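Local coordinates for protein BT_4661 (Bacteroides thetaiotaomicron, PDB 4AK2) that binds heparin and heparan sulphate at the bacterial surface, this chain being its ligand-binding domain, probably to help capture the glycan for degradation, at residues 163-175 with 178-192. Residues are numbered along the deposited sequence; the frame is centred on the assembly and turned at random.
Sequences DFFYYNIAGPDSH and GALAQKVDNFLSEMW. With NA (sodium ion), chain C; SGN (2-deoxy-6-O-sulfo-2-(sulfoamino)-alpha-D-glucopyranose), chain B; IDS (2-O-sulfo-alpha-L-idopyranuronic acid), chain D; IDS (2-O-sulfo-alpha-L-idopyranuronic acid), chain E.
With CG anti to the backbone N in both residues (chi1 -178° in Tyr166, -172° in Phe187), the two rings are swung into each other, Phe187 CD2 lying over the centre of the Tyr166 ring, 3.5 Å from Tyr166 CE2. Tyr166 lies in a beta hairpin, strand 163-168 paired antiparallel with 178-179, and Phe187 opens helix 187-195, which packs across the strand. Phe187 turns one face to His175 in a face-to-face stack, centroids 4.2 Å apart, and Met191 CG lies over the other. His175 is itself sandwiched, with Pro172 CG over its far face, and its NE2 is hydrogen-bonded to Asn238. Cutting Phe187 back to alanine removes the ring between them, and is likely to leave one face each of Tyr166 and His175 without its packing partner and open a gap between helix and hairpin.

Further along the helix, Leu188 presses its CG against Tyr166 CB at 3.6 Å, while its CD1 rests on the strand backbone at Phe165. Trp192 then brings the edge of its six-membered ring over the face of Phe164, planes at 59°, and Leu180 CD2 lies over a face of the indole. Asn186 is the N-cap of the helix: its OD1 accepts from Ser189 N and Ser189 OG accepts from Asn186 N, a capping box, and Asn186 ND2 donates to Ala179 O, tying the helix start to the hairpin.

Both segments also reach the bound glycan. Asp163 OD2 accepts from O3 of the chain E 2-O-sulfo-iduronate, and Gln182 NE2 donates to a glucosamine sulfate oxygen, O4S, at 2.9 Å. Asp163 O also binds sodium with Ser270. Beside this end of the strand, one water accepts from Phe164 N at 3.0 Å and donates to Leu180 O at 2.8 Å.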
loop_
_atom_site.group_PDB
_atom_site.type_symbol
_atom_site.label_atom_id
_atom_site.label_comp_id
_atom_site.label_asym_id
_atom_site.label_seq_id
_atom_site.Cartn_x
_atom_site.Cartn_y
_atom_site.Cartn_z
ATOM N N ASP A 163 -12.137 -2.678 -6.943
ATOM C CA ASP A 163 -11.990 -2.302 -5.549
ATOM C C ASP A 163 -10.685 -1.501 -5.360
ATOM O O ASP A 163 -9.806 -1.893 -4.567
ATOM C CB ASP A 163 -12.082 -3.526 -4.620
ATOM C CG ASP A 163 -13.444 -4.216 -4.659
ATOM O OD1 ASP A 163 -14.422 -3.580 -5.056
ATOM O OD2 ASP A 163 -13.455 -5.385 -4.298
ATOM N N PHE A 164 -10.609 -0.376 -6.049
ATOM C CA PHE A 164 -9.477 0.525 -5.955
ATOM C C PHE A 164 -9.789 1.589 -4.917
ATOM O O PHE A 164 -10.901 2.135 -4.873
ATOM C CB PHE A 164 -9.199 1.183 -7.300
ATOM C CG PHE A 164 -8.912 0.218 -8.410
ATOM C CD1 PHE A 164 -7.619 -0.205 -8.654
ATOM C CD2 PHE A 164 -9.942 -0.270 -9.226
ATOM C CE1 PHE A 164 -7.350 -1.085 -9.675
ATOM C CE2 PHE A 164 -9.687 -1.157 -10.254
ATOM C CZ PHE A 164 -8.389 -1.583 -10.479
ATOM N N PHE A 165 -8.829 1.884 -4.049
ATOM C CA PHE A 165 -8.990 2.879 -2.984
ATOM C C PHE A 165 -7.716 3.726 -2.959
ATOM O O PHE A 165 -6.578 3.172 -3.141
ATOM C CB PHE A 165 -9.080 2.267 -1.600
ATOM C CG PHE A 165 -10.286 1.359 -1.383
ATOM C CD1 PHE A 165 -10.293 0.043 -1.914
ATOM C CD2 PHE A 165 -11.376 1.768 -0.594
ATOM C CE1 PHE A 165 -11.350 -0.818 -1.700
ATOM C CE2 PHE A 165 -12.428 0.881 -0.374
ATOM C CZ PHE A 165 -12.421 -0.395 -0.929
ATOM N N TYR A 166 -7.824 5.002 -2.665
ATOM C CA TYR A 166 -6.669 5.856 -2.518
ATOM C C TYR A 166 -6.731 6.647 -1.245
ATOM O O TYR A 166 -7.811 7.223 -0.902
ATOM C CB TYR A 166 -6.577 6.837 -3.707
ATOM C CG TYR A 166 -5.371 7.742 -3.662
ATOM C CD1 TYR A 166 -4.169 7.325 -4.224
ATOM C CD2 TYR A 166 -5.434 9.004 -3.096
ATOM C CE1 TYR A 166 -3.055 8.135 -4.199
ATOM C CE2 TYR A 166 -4.330 9.841 -3.045
ATOM C CZ TYR A 166 -3.122 9.372 -3.608
ATOM O OH TYR A 166 -1.961 10.130 -3.652
ATOM N N TYR A 167 -5.619 6.786 -0.523
ATOM C CA TYR A 167 -5.587 7.543 0.733
ATOM C C TYR A 167 -4.503 8.593 0.614
ATOM O O TYR A 167 -3.311 8.258 0.533
ATOM C CB TYR A 167 -5.308 6.620 1.928
ATOM C CG TYR A 167 -6.393 5.588 2.014
ATOM C CD1 TYR A 167 -7.644 5.944 2.567
ATOM C CD2 TYR A 167 -6.245 4.317 1.494
ATOM C CE1 TYR A 167 -8.712 5.063 2.560
ATOM C CE2 TYR A 167 -7.323 3.388 1.532
ATOM C CZ TYR A 167 -8.557 3.781 2.079
ATOM O OH TYR A 167 -9.628 2.904 2.101
ATOM N N ASN A 168 -4.899 9.860 0.575
ATOM C CA ASN A 168 -3.925 10.945 0.587
ATOM C C ASN A 168 -3.158 10.889 1.889
ATOM O O ASN A 168 -3.729 10.636 2.969
ATOM C CB ASN A 168 -4.660 12.293 0.512
ATOM C CG ASN A 168 -3.688 13.454 0.446
ATOM O OD1 ASN A 168 -2.710 13.409 -0.276
ATOM N ND2 ASN A 168 -3.924 14.475 1.242
ATOM N N ILE A 169 -1.843 11.054 1.801
ATOM C CA ILE A 169 -0.985 11.045 2.995
ATOM C C ILE A 169 -0.510 12.450 3.280
ATOM O O ILE A 169 -0.938 13.056 4.275
ATOM C CB ILE A 169 0.178 10.018 2.881
ATOM C CG1 ILE A 169 -0.420 8.582 2.913
ATOM C CG2 ILE A 169 1.230 10.233 3.940
ATOM C CD1 ILE A 169 0.543 7.485 2.455
ATOM N N ALA A 170 0.296 13.008 2.378
ATOM C CA ALA A 170 0.795 14.377 2.573
ATOM C C ALA A 170 0.671 15.246 1.312
ATOM O O ALA A 170 1.374 16.236 1.144
ATOM C CB ALA A 170 2.215 14.392 3.168
ATOM N N GLY A 171 -0.225 14.834 0.410
ATOM C CA GLY A 171 -0.539 15.607 -0.782
ATOM C C GLY A 171 -1.566 16.671 -0.455
ATOM O O GLY A 171 -1.978 16.806 0.696
ATOM N N PRO A 172 -2.005 17.396 -1.484
ATOM C CA PRO A 172 -3.002 18.443 -1.257
ATOM C C PRO A 172 -4.343 17.840 -0.829
ATOM O O PRO A 172 -4.697 16.738 -1.259
ATOM C CB PRO A 172 -3.114 19.151 -2.614
ATOM C CG PRO A 172 -2.466 18.252 -3.617
ATOM C CD PRO A 172 -1.562 17.301 -2.893
ATOM N N ASP A 173 -5.086 18.551 0.025
ATOM C CA ASP A 173 -6.379 18.056 0.487
ATOM C C ASP A 173 -7.321 17.846 -0.695
ATOM O O ASP A 173 -8.244 17.033 -0.625
ATOM C CB ASP A 173 -6.959 18.965 1.564
ATOM C CG ASP A 173 -6.445 18.621 2.960
ATOM O OD1 ASP A 173 -6.016 17.461 3.220
ATOM O OD2 ASP A 173 -6.495 19.518 3.817
ATOM N N SER A 174 -7.050 18.537 -1.802
ATOM C CA SER A 174 -7.871 18.380 -2.995
ATOM C C SER A 174 -7.708 16.997 -3.684
ATOM O O SER A 174 -8.537 16.647 -4.535
ATOM C CB SER A 174 -7.632 19.524 -3.960
ATOM O OG SER A 174 -6.260 19.457 -4.349
ATOM N N HIS A 175 -6.700 16.205 -3.295
ATOM C CA HIS A 175 -6.619 14.787 -3.670
ATOM C C HIS A 175 -7.523 13.981 -2.762
ATOM O O HIS A 175 -7.085 13.436 -1.753
ATOM C CB HIS A 175 -5.180 14.286 -3.564
ATOM C CG HIS A 175 -4.233 14.890 -4.587
ATOM N ND1 HIS A 175 -2.944 14.476 -4.702
ATOM C CD2 HIS A 175 -4.437 15.841 -5.572
ATOM C CE1 HIS A 175 -2.348 15.175 -5.705
ATOM N NE2 HIS A 175 -3.275 15.986 -6.257
ATOM N N GLY A 178 -10.513 7.891 -0.899
ATOM C CA GLY A 178 -11.589 6.921 -0.824
ATOM C C GLY A 178 -11.655 6.007 -2.015
ATOM O O GLY A 178 -10.752 5.993 -2.878
ATOM N N ALA A 179 -12.692 5.175 -2.061
ATOM C CA ALA A 179 -12.890 4.203 -3.108
ATOM C C ALA A 179 -13.200 4.856 -4.420
ATOM O O ALA A 179 -13.994 5.809 -4.482
ATOM C CB ALA A 179 -14.029 3.249 -2.747
ATOM N N LEU A 180 -12.648 4.318 -5.500
ATOM C CA LEU A 180 -13.148 4.589 -6.826
ATOM C C LEU A 180 -14.595 4.068 -6.939
ATOM O O LEU A 180 -14.838 2.876 -6.742
ATOM C CB LEU A 180 -12.261 3.908 -7.880
ATOM C CG LEU A 180 -12.724 4.028 -9.323
ATOM C CD1 LEU A 180 -12.673 5.476 -9.808
ATOM C CD2 LEU A 180 -11.866 3.121 -10.215
ATOM N N ALA A 181 -15.524 4.981 -7.213
ATOM C CA ALA A 181 -16.993 4.663 -7.139
ATOM C C ALA A 181 -17.785 5.513 -8.107
ATOM O O ALA A 181 -17.422 6.671 -8.366
ATOM C CB ALA A 181 -17.484 4.878 -5.715
ATOM N N GLN A 182 -18.912 4.969 -8.590
ATOM C CA GLN A 182 -19.796 5.728 -9.473
ATOM C C GLN A 182 -20.282 6.980 -8.760
ATOM O O GLN A 182 -20.612 6.916 -7.572
ATOM C CB GLN A 182 -21.029 4.898 -9.853
ATOM C CG GLN A 182 -20.687 3.691 -10.706
ATOM C CD GLN A 182 -20.285 2.468 -9.896
ATOM O OE1 GLN A 182 -19.633 2.559 -8.813
ATOM N NE2 GLN A 182 -20.617 1.300 -10.444
ATOM N N LYS A 183 -20.319 8.108 -9.478
ATOM C CA LYS A 183 -20.889 9.387 -8.991
ATOM C C LYS A 183 -20.125 10.018 -7.831
ATOM O O LYS A 183 -20.610 10.949 -7.188
ATOM C CB LYS A 183 -22.407 9.290 -8.646
ATOM N N VAL A 184 -18.915 9.507 -7.566
ATOM C CA VAL A 184 -18.049 10.108 -6.564
ATOM C C VAL A 184 -16.858 10.725 -7.296
ATOM O O VAL A 184 -16.168 10.033 -8.033
ATOM C CB VAL A 184 -17.581 9.074 -5.508
ATOM C CG1 VAL A 184 -16.651 9.722 -4.505
ATOM C CG2 VAL A 184 -18.786 8.450 -4.793
ATOM N N ASP A 185 -16.627 12.026 -7.082
ATOM C CA ASP A 185 -15.481 12.754 -7.613
ATOM C C ASP A 185 -14.370 12.741 -6.581
ATOM O O ASP A 185 -14.453 13.384 -5.537
ATOM C CB ASP A 185 -15.873 14.200 -7.913
ATOM C CG ASP A 185 -16.911 14.293 -9.012
ATOM O OD1 ASP A 185 -16.673 13.675 -10.072
ATOM O OD2 ASP A 185 -17.950 14.983 -8.833
ATOM N N ASN A 186 -13.313 11.996 -6.867
ATOM C CA ASN A 186 -12.193 11.919 -5.932
ATOM C C ASN A 186 -10.900 11.708 -6.701
ATOM O O ASN A 186 -10.897 11.789 -7.947
ATOM C CB ASN A 186 -12.425 10.851 -4.838
ATOM C CG ASN A 186 -12.666 9.461 -5.381
ATOM O OD1 ASN A 186 -12.358 9.151 -6.543
ATOM N ND2 ASN A 186 -13.277 8.597 -4.540
ATOM N N PHE A 187 -9.790 11.467 -5.992
ATOM C CA PHE A 187 -8.515 11.427 -6.696
ATOM C C PHE A 187 -8.530 10.295 -7.721
ATOM O O PHE A 187 -8.026 10.471 -8.856
ATOM C CB PHE A 187 -7.346 11.330 -5.739
ATOM C CG PHE A 187 -6.028 11.488 -6.424
ATOM C CD1 PHE A 187 -5.705 12.688 -7.068
ATOM C CD2 PHE A 187 -5.100 10.450 -6.444
ATOM C CE1 PHE A 187 -4.482 12.868 -7.712
ATOM C CE2 PHE A 187 -3.869 10.636 -7.074
ATOM C CZ PHE A 187 -3.557 11.833 -7.713
ATOM N N LEU A 188 -9.102 9.141 -7.347
ATOM C CA LEU A 188 -9.109 8.025 -8.294
ATOM C C LEU A 188 -9.993 8.274 -9.498
ATOM O O LEU A 188 -9.643 7.872 -10.600
ATOM C CB LEU A 188 -9.472 6.705 -7.644
ATOM C CG LEU A 188 -8.364 6.167 -6.734
ATOM C CD1 LEU A 188 -8.840 4.858 -6.128
ATOM C CD2 LEU A 188 -7.029 5.911 -7.453
ATOM N N SER A 189 -11.156 8.912 -9.338
ATOM C CA SER A 189 -11.943 9.197 -10.531
ATOM C C SER A 189 -11.225 10.164 -11.453
ATOM O O SER A 189 -11.299 10.052 -12.665
ATOM C CB SER A 189 -13.380 9.662 -10.207
ATOM O OG SER A 189 -13.368 10.929 -9.561
ATOM N N GLU A 190 -10.504 11.112 -10.867
ATOM C CA GLU A 190 -9.740 12.057 -11.660
ATOM C C GLU A 190 -8.602 11.298 -12.424
ATOM O O GLU A 190 -8.402 11.491 -13.643
ATOM C CB GLU A 190 -9.159 13.155 -10.781
ATOM C CG GLU A 190 -8.423 14.161 -11.624
ATOM C CD GLU A 190 -7.903 15.349 -10.844
ATOM O OE1 GLU A 190 -8.387 15.595 -9.715
ATOM O OE2 GLU A 190 -7.019 16.049 -11.380
ATOM N N MET A 191 -7.868 10.423 -11.729
ATOM C CA MET A 191 -6.852 9.599 -12.380
ATOM C C MET A 191 -7.463 8.741 -13.485
ATOM O O MET A 191 -6.930 8.657 -14.600
ATOM C CB MET A 191 -6.126 8.735 -11.360
ATOM C CG MET A 191 -5.204 9.524 -10.432
ATOM S SD MET A 191 -3.939 10.513 -11.253
ATOM C CE MET A 191 -4.689 12.156 -11.297
ATOM N N TRP A 192 -8.566 8.068 -13.186
ATOM C CA TRP A 192 -9.184 7.222 -14.181
ATOM C C TRP A 192 -9.562 8.001 -15.410
ATOM O O TRP A 192 -9.289 7.591 -16.540
ATOM C CB TRP A 192 -10.437 6.547 -13.587
ATOM C CG TRP A 192 -10.217 5.103 -13.236
ATOM C CD1 TRP A 192 -10.955 3.999 -13.690
ATOM C CD2 TRP A 192 -9.133 4.522 -12.407
ATOM N NE1 TRP A 192 -10.437 2.827 -13.197
ATOM C CE2 TRP A 192 -9.353 3.064 -12.407
ATOM C CE3 TRP A 192 -8.073 5.045 -11.645
ATOM C CZ2 TRP A 192 -8.525 2.206 -11.693
ATOM C CZ3 TRP A 192 -7.238 4.154 -10.950
ATOM C CH2 TRP A 192 -7.469 2.780 -10.962
HETATM NA NA NA C . -8.920 -3.895 -2.727
HETATM C C1 SGN B . -16.665 -2.699 -15.544
HETATM C C2 SGN B . -16.127 -3.721 -14.539
HETATM C C3 SGN B . -17.302 -4.266 -13.719
HETATM C C4 SGN B . -18.102 -3.133 -13.102
HETATM C C5 SGN B . -18.582 -2.139 -14.164
HETATM C C6 SGN B . -19.188 -0.902 -13.490
HETATM N N2 SGN B . -15.399 -4.766 -15.249
HETATM O O1 SGN B . -17.440 -3.343 -16.551
HETATM O O3 SGN B . -16.748 -5.088 -12.690
HETATM O O4 SGN B . -19.322 -3.664 -12.556
HETATM O O5 SGN B . -17.421 -1.695 -14.868
HETATM O O6 SGN B . -19.673 -0.004 -14.471
HETATM S S1 SGN B . -13.895 -4.600 -15.751
HETATM O O1S SGN B . -13.343 -5.926 -15.915
HETATM O O2S SGN B . -13.789 -3.828 -16.962
HETATM O O3S SGN B . -13.149 -3.833 -14.610
HETATM S S2 SGN B . -20.175 1.389 -14.048
HETATM O O4S SGN B . -21.400 1.236 -13.265
HETATM O O5S SGN B . -20.504 2.171 -15.453
HETATM O O6S SGN B . -19.068 2.082 -13.374
HETATM C C1 IDS D . -19.468 -3.526 -11.132
HETATM C C2 IDS D . -20.944 -3.777 -10.781
HETATM C C3 IDS D . -21.347 -5.257 -10.864
HETATM C C4 IDS D . -20.332 -6.197 -10.206
HETATM C C5 IDS D . -18.929 -5.859 -10.735
HETATM C C6 IDS D . -17.807 -6.687 -10.165
HETATM O O2 IDS D . -21.182 -3.307 -9.447
HETATM O O3 IDS D . -21.542 -5.652 -12.223
HETATM O O4 IDS D . -20.345 -6.040 -8.782
HETATM O O5 IDS D . -18.647 -4.475 -10.452
HETATM O O6A IDS D . -17.765 -7.916 -10.394
HETATM O O6B IDS D . -16.966 -6.079 -9.455
HETATM S S IDS D . -21.584 -1.818 -9.149
HETATM O O1S IDS D . -21.585 -1.601 -7.699
HETATM O O2S IDS D . -20.593 -0.968 -9.840
HETATM O O3S IDS D . -22.913 -1.712 -9.758
HETATM C C1 IDS E . -18.061 -8.341 -4.140
HETATM C C2 IDS E . -16.566 -8.369 -3.950
HETATM C C3 IDS E . -15.987 -7.136 -3.207
HETATM C C4 IDS E . -16.816 -6.780 -1.981
HETATM C C5 IDS E . -18.278 -6.662 -2.432
HETATM C C6 IDS E . -19.166 -6.151 -1.340
HETATM O O2 IDS E . -16.229 -9.616 -3.326
HETATM O O3 IDS E . -15.973 -6.024 -4.113
HETATM O O4 IDS E . -16.639 -7.830 -1.023
HETATM O O5 IDS E . -18.710 -7.926 -2.947
HETATM O O6A IDS E . -18.879 -5.032 -0.858
HETATM O O6B IDS E . -20.133 -6.833 -0.955
HETATM S S IDS E . -14.826 -10.224 -3.434
HETATM O O1S IDS E . -15.054 -11.659 -3.218
HETATM O O2S IDS E . -14.327 -9.900 -4.774
HETATM O O3S IDS E . -14.003 -9.592 -2.359
HETATM O O HOH W 1 -13.232 0.651 -6.977
HETATM O O HOH W 2 -8.114 15.341 -7.152
HETATM O O HOH W 3 -9.133 -3.921 -0.168
#